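Local coordinates for protein probable FAD-dependent oxidoreductase PA4991 (Pseudomonas aeruginosa PAO1, PDB 5EZ7) that binds one FAD per subunit and probably acts as an FAD-dependent oxidoreductase of the DAO family on a physiological substrate that is still unknown, at residues A[29-34]-A[364-369]; A[136-141]-A[300-305]; A[225-230]-A[275-280]. One frame throughout, in Å; residues are numbered along the deposited sequence.

Contact 1: residues A[29-34]-A[364-369]; sequences AGYATV and DGIRPS
Tyr31 reaches across to the Pro368 ring and the carbonyl of Ile366 and carries most of this surface contact. Its CB leaves the chain with CG anti to the carbonyl carbon (chi1 -74°), and the ring then runs out with Pro368 over one face. Pro368 CG sits over the middle of the ring, 3.9 Å from its centroid and only 6° off the normal, a CH-pi contact. Farther out, CZ passes 3.9 Å from Pro368 CD, while CE2 is 4.4 Å from Ile366 CG2, a loose apolar contact. At the tip, OH donates a 2.7 Å hydrogen bond to Ile366 O, which lies near the ring plane. On the same side of the ring as Pro368, Gly30 O meets Pro368 CB at 3.3 Å. Gly30 ends helix 17-28 in a Schellman motif, and Gly365 ends helix 350-364 in the same way, so the contact joins the two chain exits from these helices, at the edge of the Rossmann-type FAD-binding domain. Asp9 binds both Ala32 N and Ser369 N through its carboxylate, bridging the same two segments. The contact thus combines one directional bond, from hydroxyl to loop carbonyl, with face packing on a proline, and involves no charge pair across it.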
loop_
_atom_site.group_PDB
_atom_site.type_symbol
_atom_site.label_atom_id
_atom_site.label_comp_id
_atom_site.label_asym_id
_atom_site.label_seq_id
_atom_site.Cartn_x
_atom_site.Cartn_y
_atom_site.Cartn_z
ATOM N N ALA A 29 -17.880 -5.778 10.127
ATOM C CA ALA A 29 -18.152 -6.429 11.394
ATOM C C ALA A 29 -19.195 -5.678 12.254
ATOM O O ALA A 29 -19.420 -6.082 13.383
ATOM C CB ALA A 29 -16.842 -6.644 12.172
ATOM N N GLY A 30 -19.816 -4.598 11.742
ATOM C CA GLY A 30 -20.867 -3.840 12.470
ATOM C C GLY A 30 -20.392 -2.649 13.306
ATOM O O GLY A 30 -21.179 -2.060 14.035
ATOM N N TYR A 31 -19.112 -2.271 13.221
ATOM C CA TYR A 31 -18.616 -1.127 14.007
ATOM C C TYR A 31 -18.915 0.144 13.261
ATOM O O TYR A 31 -18.873 0.170 12.031
ATOM C CB TYR A 31 -17.111 -1.185 14.201
ATOM C CG TYR A 31 -16.685 -2.210 15.171
ATOM C CD1 TYR A 31 -16.662 -3.552 14.832
ATOM C CD2 TYR A 31 -16.321 -1.849 16.456
ATOM C CE1 TYR A 31 -16.240 -4.520 15.745
ATOM C CE2 TYR A 31 -15.913 -2.796 17.386
ATOM C CZ TYR A 31 -15.880 -4.129 17.033
ATOM O OH TYR A 31 -15.496 -5.052 17.963
ATOM N N ALA A 32 -19.166 1.211 13.996
ATOM C CA ALA A 32 -19.249 2.525 13.396
ATOM C C ALA A 32 -17.834 3.132 13.426
ATOM O O ALA A 32 -17.104 2.971 14.402
ATOM C CB ALA A 32 -20.236 3.381 14.189
ATOM N N THR A 33 -17.454 3.828 12.373
ATOM C CA THR A 33 -16.109 4.384 12.227
ATOM C C THR A 33 -16.112 5.784 11.632
ATOM O O THR A 33 -17.062 6.183 10.956
ATOM C CB THR A 33 -15.248 3.522 11.288
ATOM O OG1 THR A 33 -15.824 3.503 9.965
ATOM C CG2 THR A 33 -15.114 2.143 11.792
ATOM N N VAL A 34 -15.049 6.525 11.915
ATOM C CA VAL A 34 -14.657 7.691 11.147
ATOM C C VAL A 34 -13.211 7.480 10.705
ATOM O O VAL A 34 -12.377 7.039 11.523
ATOM C CB VAL A 34 -14.755 8.965 12.009
ATOM C CG1 VAL A 34 -14.120 10.168 11.326
ATOM C CG2 VAL A 34 -16.226 9.280 12.313
ATOM N N ASP A 364 -9.909 -7.271 24.151
ATOM C CA ASP A 364 -10.267 -6.228 25.102
ATOM C C ASP A 364 -11.760 -6.101 25.342
ATOM O O ASP A 364 -12.173 -5.402 26.274
ATOM C CB ASP A 364 -9.688 -4.871 24.677
ATOM C CG ASP A 364 -8.213 -4.699 25.090
ATOM O OD1 ASP A 364 -7.611 -5.668 25.646
ATOM O OD2 ASP A 364 -7.682 -3.578 24.859
ATOM N N GLY A 365 -12.559 -6.795 24.529
ATOM C CA GLY A 365 -13.993 -6.835 24.697
ATOM C C GLY A 365 -14.702 -5.613 24.149
ATOM O O GLY A 365 -15.775 -5.316 24.587
ATOM N N ILE A 366 -14.139 -4.929 23.164
ATOM C CA ILE A 366 -14.766 -3.714 22.613
ATOM C C ILE A 366 -15.830 -4.122 21.585
ATOM O O ILE A 366 -15.496 -4.773 20.643
ATOM C CB ILE A 366 -13.686 -2.777 22.000
ATOM C CG1 ILE A 366 -12.640 -2.348 23.040
ATOM C CG2 ILE A 366 -14.296 -1.569 21.320
ATOM C CD1 ILE A 366 -13.178 -1.543 24.221
ATOM N N ARG A 367 -17.091 -3.734 21.780
ATOM C CA ARG A 367 -18.188 -4.038 20.844
ATOM C C ARG A 367 -18.827 -2.803 20.246
ATOM O O ARG A 367 -18.706 -1.721 20.793
ATOM C CB ARG A 367 -19.304 -4.817 21.528
ATOM C CG ARG A 367 -18.861 -6.070 22.260
ATOM C CD ARG A 367 -18.400 -7.211 21.354
ATOM N NE ARG A 367 -17.432 -8.052 22.077
ATOM C CZ ARG A 367 -16.573 -8.934 21.532
ATOM N NH1 ARG A 367 -15.738 -9.616 22.320
ATOM N NH2 ARG A 367 -16.541 -9.171 20.221
ATOM N N PRO A 368 -19.548 -2.960 19.120
ATOM C CA PRO A 368 -20.232 -1.789 18.571
ATOM C C PRO A 368 -21.230 -1.242 19.558
ATOM O O PRO A 368 -21.950 -2.016 20.144
ATOM C CB PRO A 368 -20.955 -2.351 17.332
ATOM C CG PRO A 368 -20.098 -3.490 16.892
ATOM C CD PRO A 368 -19.622 -4.105 18.185
ATOM N N SER A 369 -21.229 0.065 19.761
ATOM C CA SER A 369 -22.195 0.724 20.615
ATOM C C SER A 369 -23.276 1.392 19.741
ATOM O O SER A 369 -23.414 1.048 18.594
ATOM C CB SER A 369 -21.495 1.753 21.484
ATOM O OG SER A 369 -22.472 2.403 22.265
#

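Contact 2: residues A[136-141]-A[300-305]; sequences PALRDK and LPWIDL
Trp302 lays its indole against the side chain of Asp140, whose CB stands 3.4 Å from the centroid of the five-membered ring, almost on its normal, in a CH-pi contact over the face. The carboxylate continues back past Trp302 CG toward Trp302 CB, stacked with its plane almost parallel to the indole (1° apart), and Asp140 CG lies 3.4 Å from Trp302 CG. Its polar end is engaged within its own loop, where OD2 accepts a hydrogen bond from Gly142 N. With chi1 at 46°, Trp302 CG stands between the backbone N and the carbonyl carbon, and Leu300 CA lies against the face opposite Asp140, toward its rim. The pyrrole edge is held too: NE1 donates to Ala137 O over 2.6 Å, at an N-H...O angle of 159°, with the oxygen essentially in the indole plane. Trp302 is the third residue of a type I beta turn from Leu300 to Ile303, which follows helix 285-299 and leads toward strand 309-320. The turn packs on the loop between strands 127-129 and 146-149, so connections at the two outermost strands of the eight-stranded mixed sheet, 127-129 and 309-320, meet here. Beside the indole, Leu138 CD2 meets Leu300 CD2 at 3.8 Å and approaches Trp302 CZ2 from the edge at 4.2 Å. Both leucines also pack on Trp104 of strand 102-105, while Leu242 touches Ala137 and Leu300. Leu300 CD2 comes within 3.5 Å of Ala137 O, placing a methyl group beside the carbonyl that receives the indole N-H.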
loop_
_atom_site.group_PDB
_atom_site.type_symbol
_atom_site.label_atom_id
_atom_site.label_comp_id
_atom_site.label_asym_id
_atom_site.label_seq_id
_atom_site.Cartn_x
_atom_site.Cartn_y
_atom_site.Cartn_z
ATOM N N PRO A 136 3.800 -11.249 -22.280
ATOM C CA PRO A 136 3.987 -10.655 -23.614
ATOM C C PRO A 136 5.399 -10.105 -23.904
ATOM O O PRO A 136 5.953 -10.351 -24.977
ATOM C CB PRO A 136 2.946 -9.528 -23.617
ATOM C CG PRO A 136 1.818 -10.092 -22.815
ATOM C CD PRO A 136 2.496 -10.840 -21.695
ATOM N N ALA A 137 5.973 -9.406 -22.925
ATOM C CA ALA A 137 7.307 -8.818 -23.039
ATOM C C ALA A 137 8.470 -9.837 -23.115
ATOM O O ALA A 137 9.597 -9.446 -23.416
ATOM C CB ALA A 137 7.537 -7.838 -21.887
ATOM N N LEU A 138 8.206 -11.110 -22.807
ATOM C CA LEU A 138 9.197 -12.181 -22.903
ATOM C C LEU A 138 8.893 -13.243 -23.988
ATOM O O LEU A 138 9.529 -14.301 -24.012
ATOM C CB LEU A 138 9.285 -12.862 -21.536
ATOM C CG LEU A 138 9.640 -12.007 -20.338
ATOM C CD1 LEU A 138 9.628 -12.880 -19.119
ATOM C CD2 LEU A 138 11.013 -11.390 -20.499
ATOM N N ARG A 139 7.928 -12.964 -24.867
ATOM C CA ARG A 139 7.580 -13.900 -25.939
ATOM C C ARG A 139 8.578 -13.936 -27.064
ATOM O O ARG A 139 8.620 -14.909 -27.778
ATOM C CB ARG A 139 6.169 -13.655 -26.481
ATOM C CG ARG A 139 5.113 -14.455 -25.731
ATOM C CD ARG A 139 3.710 -13.907 -25.931
ATOM N NE ARG A 139 2.851 -14.233 -24.788
ATOM C CZ ARG A 139 1.672 -13.675 -24.525
ATOM N NH1 ARG A 139 1.162 -12.731 -25.307
ATOM N NH2 ARG A 139 0.993 -14.060 -23.451
ATOM N N ASP A 140 9.385 -12.896 -27.201
ATOM C CA ASP A 140 10.422 -12.798 -28.232
ATOM C C ASP A 140 11.348 -14.022 -28.318
ATOM O O ASP A 140 11.609 -14.687 -27.311
ATOM C CB ASP A 140 11.277 -11.538 -27.990
ATOM C CG ASP A 140 12.045 -11.099 -29.234
ATOM O OD1 ASP A 140 11.422 -10.414 -30.080
ATOM O OD2 ASP A 140 13.242 -11.451 -29.358
ATOM N N LYS A 141 11.857 -14.289 -29.519
ATOM C CA LYS A 141 12.770 -15.418 -29.775
ATOM C C LYS A 141 14.149 -15.216 -29.139
ATOM O O LYS A 141 14.852 -16.186 -28.838
ATOM C CB LYS A 141 12.953 -15.629 -31.284
ATOM C CG LYS A 141 11.653 -15.729 -32.067
ATOM C CD LYS A 141 11.811 -16.504 -33.366
ATOM C CE LYS A 141 11.796 -18.015 -33.133
ATOM N NZ LYS A 141 10.468 -18.543 -32.712
ATOM N N LEU A 300 15.782 -6.628 -21.941
ATOM C CA LEU A 300 14.654 -6.580 -22.881
ATOM C C LEU A 300 15.038 -5.811 -24.171
ATOM O O LEU A 300 14.378 -4.888 -24.587
ATOM C CB LEU A 300 13.468 -5.905 -22.197
ATOM C CG LEU A 300 12.896 -6.678 -21.003
ATOM C CD1 LEU A 300 12.017 -5.797 -20.136
ATOM C CD2 LEU A 300 12.111 -7.883 -21.460
ATOM N N PRO A 301 16.122 -6.202 -24.823
ATOM C CA PRO A 301 16.556 -5.463 -26.030
ATOM C C PRO A 301 15.558 -5.404 -27.227
ATOM O O PRO A 301 15.682 -4.541 -28.069
ATOM C CB PRO A 301 17.808 -6.211 -26.459
ATOM C CG PRO A 301 17.663 -7.580 -25.859
ATOM C CD PRO A 301 16.901 -7.433 -24.604
ATOM N N TRP A 302 14.574 -6.296 -27.270
ATOM C CA TRP A 302 13.599 -6.360 -28.365
ATOM C C TRP A 302 12.514 -5.278 -28.260
ATOM O O TRP A 302 11.693 -5.174 -29.152
ATOM C CB TRP A 302 12.971 -7.773 -28.479
ATOM C CG TRP A 302 12.534 -8.378 -27.178
ATOM C CD1 TRP A 302 11.292 -8.273 -26.587
ATOM C CD2 TRP A 302 13.339 -9.130 -26.267
ATOM N NE1 TRP A 302 11.281 -8.940 -25.390
ATOM C CE2 TRP A 302 12.516 -9.481 -25.167
ATOM C CE3 TRP A 302 14.668 -9.560 -26.279
ATOM C CZ2 TRP A 302 12.983 -10.239 -24.084
ATOM C CZ3 TRP A 302 15.142 -10.307 -25.184
ATOM C CH2 TRP A 302 14.301 -10.636 -24.107
ATOM N N ILE A 303 12.492 -4.519 -27.163
ATOM C CA ILE A 303 11.587 -3.376 -26.975
ATOM C C ILE A 303 12.316 -2.030 -27.180
ATOM O O ILE A 303 13.103 -1.614 -26.326
ATOM C CB ILE A 303 10.976 -3.398 -25.540
ATOM C CG1 ILE A 303 10.247 -4.722 -25.233
ATOM C CG2 ILE A 303 9.971 -2.255 -25.345
ATOM C CD1 ILE A 303 9.049 -5.041 -26.105
ATOM N N ASP A 304 12.037 -1.363 -28.315
ATOM C CA ASP A 304 12.648 -0.049 -28.671
ATOM C C ASP A 304 12.160 1.071 -27.731
ATOM O O ASP A 304 10.999 1.468 -27.776
ATOM C CB ASP A 304 12.349 0.342 -30.133
ATOM C CG ASP A 304 13.241 1.517 -30.663
ATOM O OD1 ASP A 304 13.955 2.205 -29.892
ATOM O OD2 ASP A 304 13.230 1.754 -31.895
ATOM N N LEU A 305 13.081 1.564 -26.915
ATOM C CA LEU A 305 12.825 2.646 -25.989
ATOM C C LEU A 305 13.288 4.025 -26.507
ATOM O O LEU A 305 13.193 5.014 -25.788
ATOM C CB LEU A 305 13.473 2.314 -24.625
ATOM C CG LEU A 305 12.908 1.021 -23.962
ATOM C CD1 LEU A 305 13.649 0.693 -22.675
ATOM C CD2 LEU A 305 11.397 1.073 -23.681
#

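Contact 3: residues A[225-230]-A[275-280]; sequences QRRPLH and IAETDG. With FAD (flavin-adenine dinucleotide), chain B.
Strand 224-236 of the eight-stranded sheet passes beside the isoalloxazine of FAD, and the turn leading into helix 278-282 is bonded to the same strand through His230. The backbone N of His230 donates to Ala276 O over 2.8 Å. Its side chain makes a second link: with CG anti to the backbone N (chi1 -160°), the imidazole turns ND1 onto Gly280 O at 2.9 Å. The carbonyl oxygen lies in the imidazole plane, although the donor stands well above the plane of the carbonyl. The other ring nitrogen, NE2, is hydrogen-bonded to Thr312 on the adjacent strand 309-320. A C-H...O contact from Ala276 CA to His230 O, 3.3 Å long, returns across the same backbone pair.

The two methyls of Leu229 part company. CD1 rests 3.6 Å from C7M of FAD, a methyl of the dimethylbenzene ring, while CD2 lies against the turn, 3.5 Å from Ala276 O and 3.7 Å from Glu277 OE2. Glu277 takes the N-cap position, and its chain bends at chi2 (-81°) to bring the carboxylate back over Leu229. There OE2 forms a salt bridge with Arg317, whereas Arg227, itself paired with Glu319, is near enough only for attraction between charges. One water donates to Pro228 O and, weakly, to Glu277 OE1. Both imidazole nitrogens of His230 thus have partners, one on helix 278-282 and the other on the neighbouring strand, which should limit rotation of the ring, while the charge of Glu277 is met chiefly by Arg317.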
loop_
_atom_site.group_PDB
_atom_site.type_symbol
_atom_site.label_atom_id
_atom_site.label_comp_id
_atom_site.label_asym_id
_atom_site.label_seq_id
_atom_site.Cartn_x
_atom_site.Cartn_y
_atom_site.Cartn_z
ATOM N N GLN A 225 11.218 4.207 11.247
ATOM C CA GLN A 225 12.337 4.458 10.324
ATOM C C GLN A 225 11.780 4.759 8.934
ATOM O O GLN A 225 10.650 4.427 8.624
ATOM C CB GLN A 225 13.356 3.296 10.261
ATOM C CG GLN A 225 12.777 1.965 9.737
ATOM C CD GLN A 225 13.814 0.853 9.565
ATOM O OE1 GLN A 225 14.947 1.046 9.869
ATOM N NE2 GLN A 225 13.411 -0.295 9.044
ATOM N N ARG A 226 12.606 5.390 8.117
ATOM C CA ARG A 226 12.275 5.801 6.754
ATOM C C ARG A 226 13.337 5.197 5.838
ATOM O O ARG A 226 14.497 5.459 6.017
ATOM C CB ARG A 226 12.287 7.327 6.663
ATOM C CG ARG A 226 11.065 8.029 7.258
ATOM C CD ARG A 226 11.101 9.533 7.008
ATOM N NE ARG A 226 10.666 10.246 8.193
ATOM C CZ ARG A 226 9.558 10.967 8.329
ATOM N NH1 ARG A 226 8.735 11.155 7.320
ATOM N NH2 ARG A 226 9.275 11.522 9.509
ATOM N N ARG A 227 12.950 4.335 4.913
ATOM C CA ARG A 227 13.927 3.718 4.030
ATOM C C ARG A 227 13.595 4.155 2.635
ATOM O O ARG A 227 12.618 3.682 2.054
ATOM C CB ARG A 227 13.904 2.222 4.141
ATOM C CG ARG A 227 14.512 1.765 5.454
ATOM C CD ARG A 227 14.058 0.353 5.784
ATOM N NE ARG A 227 14.589 -0.595 4.809
ATOM C CZ ARG A 227 13.903 -1.513 4.122
ATOM N NH1 ARG A 227 14.553 -2.296 3.257
ATOM N NH2 ARG A 227 12.608 -1.682 4.278
ATOM N N PRO A 228 14.394 5.087 2.100
ATOM C CA PRO A 228 14.014 5.648 0.807
ATOM C C PRO A 228 14.152 4.642 -0.372
ATOM O O PRO A 228 14.866 3.646 -0.282
ATOM C CB PRO A 228 14.954 6.845 0.681
ATOM C CG PRO A 228 16.201 6.382 1.383
ATOM C CD PRO A 228 15.740 5.530 2.526
ATOM N N LEU A 229 13.387 4.893 -1.419
ATOM C CA LEU A 229 13.512 4.211 -2.713
ATOM C C LEU A 229 13.679 5.277 -3.796
ATOM O O LEU A 229 13.164 6.384 -3.648
ATOM C CB LEU A 229 12.252 3.383 -2.994
ATOM C CG LEU A 229 12.165 2.051 -2.239
ATOM C CD1 LEU A 229 10.782 1.492 -2.383
ATOM C CD2 LEU A 229 13.157 1.010 -2.737
ATOM N N HIS A 230 14.397 4.951 -4.873
ATOM C CA HIS A 230 14.456 5.772 -6.128
ATOM C C HIS A 230 13.906 4.970 -7.309
ATOM O O HIS A 230 14.655 4.311 -8.042
ATOM C CB HIS A 230 15.891 6.182 -6.436
ATOM C CG HIS A 230 16.015 7.353 -7.366
ATOM N ND1 HIS A 230 17.234 7.899 -7.693
ATOM C CD2 HIS A 230 15.088 8.111 -7.994
ATOM C CE1 HIS A 230 17.057 8.945 -8.478
ATOM N NE2 HIS A 230 15.762 9.101 -8.671
ATOM N N ILE A 275 17.817 -1.844 -8.055
ATOM C CA ILE A 275 18.128 -0.612 -8.765
ATOM C C ILE A 275 17.521 0.627 -8.051
ATOM O O ILE A 275 18.085 1.716 -8.147
ATOM C CB ILE A 275 17.672 -0.660 -10.244
ATOM C CG1 ILE A 275 18.380 0.429 -11.060
ATOM C CG2 ILE A 275 16.150 -0.534 -10.356
ATOM C CD1 ILE A 275 17.827 0.635 -12.456
ATOM N N ALA A 276 16.393 0.451 -7.358
ATOM C CA ALA A 276 15.759 1.530 -6.605
ATOM C C ALA A 276 16.225 1.627 -5.163
ATOM O O ALA A 276 15.792 2.526 -4.500
ATOM C CB ALA A 276 14.259 1.373 -6.641
ATOM N N GLU A 277 17.107 0.746 -4.682
ATOM C CA GLU A 277 17.562 0.739 -3.270
ATOM C C GLU A 277 18.776 1.633 -3.092
ATOM O O GLU A 277 18.947 2.567 -3.868
ATOM C CB GLU A 277 17.821 -0.703 -2.783
ATOM C CG GLU A 277 16.533 -1.498 -2.615
ATOM C CD GLU A 277 15.799 -1.237 -1.301
ATOM O OE1 GLU A 277 16.266 -0.424 -0.473
ATOM O OE2 GLU A 277 14.733 -1.867 -1.083
ATOM N N THR A 278 19.602 1.364 -2.083
ATOM C CA THR A 278 20.690 2.241 -1.653
ATOM C C THR A 278 21.559 2.953 -2.748
ATOM O O THR A 278 21.775 4.172 -2.661
ATOM C CB THR A 278 21.582 1.459 -0.648
ATOM O OG1 THR A 278 20.739 1.035 0.443
ATOM C CG2 THR A 278 22.717 2.300 -0.066
ATOM N N ASP A 279 22.058 2.228 -3.750
ATOM C CA ASP A 279 22.872 2.881 -4.785
ATOM C C ASP A 279 21.999 3.679 -5.744
ATOM O O ASP A 279 22.390 4.748 -6.158
ATOM C CB ASP A 279 23.758 1.896 -5.531
ATOM C CG ASP A 279 24.722 1.191 -4.614
ATOM O OD1 ASP A 279 25.426 1.866 -3.820
ATOM O OD2 ASP A 279 24.759 -0.053 -4.675
ATOM N N GLY A 280 20.803 3.196 -6.035
ATOM C CA GLY A 280 19.836 4.012 -6.748
ATOM C C GLY A 280 19.497 5.301 -6.030
ATOM O O GLY A 280 19.448 6.378 -6.642
HETATM P PA FAD B . 0.338 5.142 3.374
HETATM O O1A FAD B . -0.114 4.577 2.067
HETATM O O2A FAD B . 1.569 6.000 3.452
HETATM O O5B FAD B . -0.902 5.925 3.978
HETATM C C5B FAD B . -0.787 6.788 5.091
HETATM C C4B FAD B . -1.892 7.811 4.937
HETATM O O4B FAD B . -1.969 8.610 6.130
HETATM C C3B FAD B . -1.638 8.739 3.746
HETATM O O3B FAD B . -2.744 8.726 2.841
HETATM C C2B FAD B . -1.437 10.095 4.397
HETATM O O2B FAD B . -1.896 11.204 3.627
HETATM C C1B FAD B . -2.188 9.944 5.722
HETATM N N9A FAD B . -1.691 10.836 6.778
HETATM C C8A FAD B . -0.404 11.087 7.073
HETATM N N7A FAD B . -0.329 11.959 8.094
HETATM C C5A FAD B . -1.577 12.265 8.467
HETATM C C6A FAD B . -2.179 13.139 9.483
HETATM N N6A FAD B . -1.374 13.831 10.303
HETATM N N1A FAD B . -3.519 13.195 9.570
HETATM C C2A FAD B . -4.304 12.484 8.739
HETATM N N3A FAD B . -3.821 11.668 7.779
HETATM C C4A FAD B . -2.484 11.528 7.602
HETATM N N1 FAD B . 4.059 -3.562 -0.791
HETATM C C2 FAD B . 3.642 -4.693 -1.397
HETATM O O2 FAD B . 3.036 -5.557 -0.719
HETATM N N3 FAD B . 3.852 -4.927 -2.704
HETATM C C4 FAD B . 4.491 -4.063 -3.489
HETATM O O4 FAD B . 4.664 -4.297 -4.701
HETATM C C4X FAD B . 4.974 -2.809 -2.902
HETATM N N5 FAD B . 5.629 -1.897 -3.646
HETATM C C5X FAD B . 6.056 -0.745 -3.099
HETATM C C6 FAD B . 6.713 0.176 -3.906
HETATM C C7 FAD B . 7.164 1.373 -3.386
HETATM C C7M FAD B . 7.854 2.358 -4.280
HETATM C C8 FAD B . 6.921 1.687 -1.955
HETATM C C8M FAD B . 7.378 2.986 -1.328
HETATM C C9 FAD B . 6.276 0.763 -1.153
HETATM C C9A FAD B . 5.826 -0.454 -1.660
HETATM N N10 FAD B . 5.151 -1.421 -0.863
HETATM C C10 FAD B . 4.702 -2.602 -1.464
HETATM C "C1'" FAD B . 4.868 -1.193 0.544
HETATM C "C2'" FAD B . 3.528 -0.486 0.645
HETATM O "O2'" FAD B . 3.414 0.567 -0.322
HETATM C "C3'" FAD B . 3.302 0.051 2.051
HETATM O "O3'" FAD B . 3.678 -0.967 3.000
HETATM C "C4'" FAD B . 1.838 0.427 2.263
HETATM O "O4'" FAD B . 1.274 1.034 1.100
HETATM C "C5'" FAD B . 1.675 1.393 3.420
HETATM O "O5'" FAD B . 0.277 1.586 3.675
HETATM P P FAD B . -0.166 2.653 4.779
HETATM O O1P FAD B . -1.647 2.890 4.640
HETATM O O2P FAD B . 0.399 2.175 6.068
HETATM O O3P FAD B . 0.696 3.949 4.393
HETATM O O HOH W 1 17.518 2.551 0.675
#

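Overall arrangement
From the N terminus, the chain first meets contact 1 at 29-34, just after helix 17-28, and the loop it opens closes at 364-369, behind helix 350-364, so most of the chain lies within it. Contact 2 is nested inside, running from 136-141 to 300-305, and contact 3 is nested in turn within contact 2, from 225-230 to 275-280; none cross. Contact 1 ties together two helix exits of the FAD-binding domain, whereas contacts 2 and 3 both concern the eight-stranded sheet, contact 2 joining connections at its two outermost strands, contact 3 beside the flavin. Contacts 2 and 3 have centres about 27 Å apart; contact 1 lies across the chain's centre from both.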